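Local structure of DR2417 (Deinococcus radiodurans, 4XWW) at residues 72-77 / 99-104; 178-183 / 219-224. The protein probably acts as a metal-dependent 5'-3' exoribonuclease, and possibly an endonuclease, in ribosomal RNA maturation and in some organisms in mRNA maturation or decay. One frame throughout, in Å; residues are numbered along the deposited sequence.

Contact 1. Residues 72-77 / 99-104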
# COMPACT_ATOMS: atom_id res chain seq x y z
N GLU A 72 -5.71 -16.04 -33.15
CA GLU A 72 -5.06 -16.22 -34.44
C GLU A 72 -4.89 -17.70 -34.75
O GLU A 72 -4.97 -18.12 -35.90
CB GLU A 72 -3.69 -15.52 -34.47
CG GLU A 72 -2.89 -15.85 -35.72
CD GLU A 72 -1.59 -15.08 -35.81
OE1 GLU A 72 -1.46 -14.06 -35.12
OE2 GLU A 72 -0.71 -15.51 -36.59
N HIS A 73 -4.65 -18.49 -33.71
CA HIS A 73 -4.31 -19.90 -33.87
C HIS A 73 -5.34 -20.85 -33.26
O HIS A 73 -4.99 -21.96 -32.86
CB HIS A 73 -2.94 -20.16 -33.26
CG HIS A 73 -1.84 -19.33 -33.84
ND1 HIS A 73 -1.18 -19.67 -35.00
CD2 HIS A 73 -1.29 -18.17 -33.41
CE1 HIS A 73 -0.26 -18.75 -35.26
NE2 HIS A 73 -0.31 -17.83 -34.31
N GLN A 74 -6.59 -20.41 -33.22
CA GLN A 74 -7.59 -21.14 -32.44
C GLN A 74 -7.80 -22.57 -32.93
O GLN A 74 -8.04 -23.46 -32.12
CB GLN A 74 -8.92 -20.38 -32.43
CG GLN A 74 -9.45 -19.95 -33.77
CD GLN A 74 -10.72 -19.13 -33.62
OE1 GLN A 74 -11.83 -19.67 -33.59
NE2 GLN A 74 -10.57 -17.81 -33.51
N ASP A 75 -7.70 -22.78 -34.24
CA ASP A 75 -7.86 -24.11 -34.82
C ASP A 75 -6.79 -25.10 -34.38
O ASP A 75 -6.96 -26.31 -34.55
CB ASP A 75 -7.87 -24.03 -36.34
CG ASP A 75 -9.15 -23.44 -36.88
OD1 ASP A 75 -10.16 -23.44 -36.14
OD2 ASP A 75 -9.14 -22.98 -38.04
N LYS A 76 -5.69 -24.59 -33.85
CA LYS A 76 -4.57 -25.45 -33.46
C LYS A 76 -4.68 -25.92 -32.01
O LYS A 76 -3.99 -26.85 -31.60
CB LYS A 76 -3.24 -24.72 -33.67
CG LYS A 76 -2.93 -24.36 -35.12
CD LYS A 76 -1.59 -23.65 -35.23
CE LYS A 76 -1.34 -23.20 -36.66
NZ LYS A 76 -2.23 -22.08 -37.05
N ILE A 77 -5.56 -25.27 -31.25
CA ILE A 77 -5.67 -25.55 -29.82
C ILE A 77 -6.26 -26.94 -29.58
O ILE A 77 -7.40 -27.23 -29.99
CB ILE A 77 -6.54 -24.50 -29.09
CG1 ILE A 77 -5.94 -23.10 -29.22
CG2 ILE A 77 -6.70 -24.86 -27.59
CD1 ILE A 77 -6.90 -22.00 -28.87
N ARG A 99 -14.71 -16.89 -26.29
CA ARG A 99 -14.20 -16.40 -27.57
C ARG A 99 -13.47 -17.48 -28.39
O ARG A 99 -13.00 -17.20 -29.49
CB ARG A 99 -13.28 -15.21 -27.33
CG ARG A 99 -13.94 -14.06 -26.58
CD ARG A 99 -13.19 -12.76 -26.79
NE ARG A 99 -13.13 -12.41 -28.21
CZ ARG A 99 -12.37 -11.44 -28.72
NH1 ARG A 99 -11.59 -10.72 -27.93
NH2 ARG A 99 -12.39 -11.21 -30.02
N LEU A 100 -13.40 -18.70 -27.87
CA LEU A 100 -12.65 -19.77 -28.53
C LEU A 100 -13.48 -21.04 -28.76
O LEU A 100 -14.54 -21.23 -28.16
CB LEU A 100 -11.40 -20.11 -27.69
CG LEU A 100 -10.32 -19.01 -27.63
CD1 LEU A 100 -9.27 -19.35 -26.59
CD2 LEU A 100 -9.66 -18.80 -29.00
N PRO A 101 -13.01 -21.93 -29.66
CA PRO A 101 -13.69 -23.21 -29.88
C PRO A 101 -13.80 -24.05 -28.61
O PRO A 101 -12.95 -23.94 -27.73
CB PRO A 101 -12.78 -23.92 -30.89
CG PRO A 101 -12.13 -22.81 -31.63
CD PRO A 101 -11.89 -21.76 -30.60
N ARG A 102 -14.84 -24.88 -28.52
CA ARG A 102 -14.93 -25.82 -27.41
C ARG A 102 -13.86 -26.91 -27.59
O ARG A 102 -13.83 -27.59 -28.61
CB ARG A 102 -16.32 -26.43 -27.32
CG ARG A 102 -17.41 -25.42 -27.01
CD ARG A 102 -17.08 -24.61 -25.77
NE ARG A 102 -18.21 -23.81 -25.33
CZ ARG A 102 -18.38 -22.52 -25.62
NH1 ARG A 102 -17.48 -21.89 -26.36
NH2 ARG A 102 -19.45 -21.88 -25.17
N VAL A 103 -12.98 -27.02 -26.61
CA VAL A 103 -11.88 -27.99 -26.63
C VAL A 103 -11.87 -28.72 -25.29
O VAL A 103 -12.45 -28.25 -24.31
CB VAL A 103 -10.50 -27.29 -26.87
CG1 VAL A 103 -10.50 -26.55 -28.21
CG2 VAL A 103 -10.15 -26.32 -25.71
N PRO A 104 -11.20 -29.88 -25.23
CA PRO A 104 -11.16 -30.57 -23.94
C PRO A 104 -10.39 -29.78 -22.86
O PRO A 104 -9.31 -29.22 -23.12
CB PRO A 104 -10.47 -31.91 -24.27
CG PRO A 104 -10.77 -32.13 -25.74
CD PRO A 104 -10.68 -30.74 -26.32
O HOH W 1 -13.81 -18.98 -32.14
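The side chain of Gln74 lies across the CG and CD carbons of Pro101, the two side chains crossing at about a right angle. Its amide oxygen OE1 is 3.6 Å from Pro101 CD, while Gln74 CB touches both that CD and a methyl of Leu100, with CB 3.8 Å from Leu100 CD2. With CG set between the backbone N and the carbonyl carbon (chi1 51°), the extended chain carries the amide alongside Pro101 to where OE1 meets the ring carbons. The amide is held from both ends: NE2 donates to the carbonyl O of Leu71 in helix 68-72, and OE1 accepts from a water that lies 2.5 Å from it and makes a longer bond of 3.3 Å to Arg99 O. No direct hydrogen bond joins the two segments. Both lead into neighbouring parallel strands, 77-82 and 104-107, of the eight-stranded sheet of the metallo-beta-lactamase fold, 72-77 through a short 3-10 turn and 99-104 as an irregular loop; the contact joins the starts of these strands, which a beta-alpha-beta crossover links through helices 87-90 and 93-97. There the packing is apolar. Ile77 CD1 is 4.2 Å from Leu100 CD1, and Leu100 also packs on Leu70 and Leu71. Ile77 and Val103 again cross nearly perpendicularly, CG2 of Ile77 lying 4.2 Å from CG2 of Val103. Val103 CG1 instead reaches the backbone, 3.6 Å from Ile77 O.

Contact 2. Residues 178-183 / 219-224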
# COMPACT_ATOMS: atom_id res chain seq x y z
N ILE A 178 6.06 -27.20 -0.09
CA ILE A 178 6.24 -28.60 0.26
C ILE A 178 5.84 -28.76 1.71
O ILE A 178 6.66 -28.68 2.62
CB ILE A 178 7.69 -29.10 0.04
CG1 ILE A 178 8.14 -28.76 -1.38
CG2 ILE A 178 7.75 -30.65 0.23
CD1 ILE A 178 9.59 -29.10 -1.70
N ASP A 179 4.55 -29.02 1.92
CA ASP A 179 4.02 -29.19 3.26
C ASP A 179 4.01 -30.66 3.65
O ASP A 179 3.33 -31.47 3.01
CB ASP A 179 2.61 -28.61 3.36
CG ASP A 179 2.18 -28.34 4.80
OD1 ASP A 179 2.60 -29.09 5.71
OD2 ASP A 179 1.42 -27.39 5.02
N PRO A 180 4.76 -31.01 4.70
CA PRO A 180 4.81 -32.43 5.08
C PRO A 180 3.50 -32.95 5.69
O PRO A 180 3.31 -34.17 5.75
CB PRO A 180 5.96 -32.49 6.10
CG PRO A 180 6.18 -31.10 6.54
CD PRO A 180 5.74 -30.19 5.43
N ASP A 181 2.62 -32.05 6.11
CA ASP A 181 1.35 -32.47 6.72
C ASP A 181 0.38 -31.29 6.76
O ASP A 181 0.51 -30.41 7.60
CB ASP A 181 1.59 -33.02 8.13
CG ASP A 181 0.30 -33.44 8.82
OD1 ASP A 181 -0.75 -33.55 8.14
OD2 ASP A 181 0.35 -33.69 10.04
N VAL A 182 -0.59 -31.27 5.85
CA VAL A 182 -1.54 -30.16 5.83
C VAL A 182 -2.53 -30.28 6.99
O VAL A 182 -3.29 -29.35 7.26
CB VAL A 182 -2.29 -30.04 4.50
CG1 VAL A 182 -1.33 -29.58 3.41
CG2 VAL A 182 -2.94 -31.37 4.11
N GLY A 183 -2.52 -31.42 7.67
CA GLY A 183 -3.17 -31.53 8.97
C GLY A 183 -4.58 -32.10 8.98
O GLY A 183 -5.18 -32.28 10.03
N THR A 219 8.70 -22.76 4.27
CA THR A 219 7.40 -22.21 4.64
C THR A 219 6.81 -23.08 5.74
O THR A 219 6.95 -24.30 5.71
CB THR A 219 6.45 -22.15 3.41
OG1 THR A 219 7.01 -21.28 2.42
CG2 THR A 219 5.06 -21.63 3.79
N PRO A 220 6.16 -22.47 6.76
CA PRO A 220 5.61 -23.31 7.83
C PRO A 220 4.49 -24.22 7.36
O PRO A 220 3.83 -23.91 6.38
CB PRO A 220 5.05 -22.28 8.84
CG PRO A 220 5.77 -21.01 8.52
CD PRO A 220 6.04 -21.02 7.06
N SER A 221 4.32 -25.33 8.06
CA SER A 221 3.28 -26.32 7.78
C SER A 221 1.90 -25.91 8.27
O SER A 221 1.78 -25.29 9.35
CB SER A 221 3.66 -27.65 8.44
OG SER A 221 2.65 -28.61 8.28
N GLU A 222 0.85 -26.29 7.54
CA GLU A 222 -0.51 -26.07 8.04
C GLU A 222 -0.76 -26.81 9.36
O GLU A 222 -1.59 -26.38 10.17
CB GLU A 222 -1.56 -26.45 7.02
CG GLU A 222 -1.67 -25.47 5.86
CD GLU A 222 -2.16 -24.08 6.25
OE1 GLU A 222 -2.98 -23.97 7.20
OE2 GLU A 222 -1.74 -23.10 5.60
N ALA A 223 -0.02 -27.89 9.62
CA ALA A 223 -0.25 -28.60 10.87
C ALA A 223 0.23 -27.74 12.05
O ALA A 223 -0.39 -27.75 13.11
CB ALA A 223 0.43 -29.98 10.85
N GLU A 224 1.31 -26.99 11.86
CA GLU A 224 1.80 -26.11 12.90
C GLU A 224 0.84 -24.94 13.13
O GLU A 224 0.56 -24.57 14.26
CB GLU A 224 3.19 -25.56 12.56
CG GLU A 224 3.77 -24.75 13.72
CD GLU A 224 4.81 -23.75 13.29
OE1 GLU A 224 5.47 -23.97 12.25
OE2 GLU A 224 4.97 -22.74 14.00
O HOH W 2 5.44 -26.71 5.18
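The carboxylate of Asp179 presents its edge to the start of helix 222-234, both oxygens using their syn lone pairs: OD1 accepts from Ser221 OG at 2.6 Å and OD2 from Glu222 N at 2.8 Å. The second bond is nearly straight, with an N-H...O angle of 173°. On the anti side of OD1, tilted out of the carboxylate plane, comes Asp181 N, which closes an Asx turn within 178-183. The N-terminus of the helix is thus capped by Ser221, whose OG accepts from Ala223 N at 3.1 Å, and Asp179 accepts hydrogen bonds from the hydroxyl of that N-cap and from Glu222 N, the first N-H of the helix. Asp179 CG (chi1 -161°) and Ser221 OG each lie trans to their own backbone N, which brings carboxylate and hydroxyl together. A negative charge here would probably be favoured by the helix N-terminus, and Lys177 NZ adds a salt bridge to OD2 while also bonding Pro220 O. The carboxylate of Asp181 is met from above its plane by Gly183 N, forming a second Asx turn. Glu222 sets its CB 3.4 Å from Val182 O, but its chain bends at chi2 and carries the acid away to a salt bridge with Arg251, beside Ala378 of the predicted substrate site. Ala223 CB lies 3.3 Å from Asp181 O and, farther off, near Asp181 OD2.

How the contacts relate
Contact 1 closes before contact 2 opens along the chain, and both fall in the metallo-beta-lactamase range, with centres 39 Å apart and nearest atoms about 28 Å apart. Contact 1 belongs to the eight-stranded sheet, at the starts of the adjacent strands 77-82 and 104-107; beyond the far end of 77-82 come the zinc ligands His84 and His86. Contact 2 joins the loop after strand 168-172 to the start of helix 222-234, which follows strand 205-209, the neighbour of 168-172 in the seven-stranded sheet. From it helix 222-234 leads toward strand 240-243 of the parallel beta-CASP sheet. Contact 1 is packing within the fold, away from the annotated sites, whereas contact 2 lies at the passage between domains, about 7 Å from the bound nucleic acid at its nearest atom.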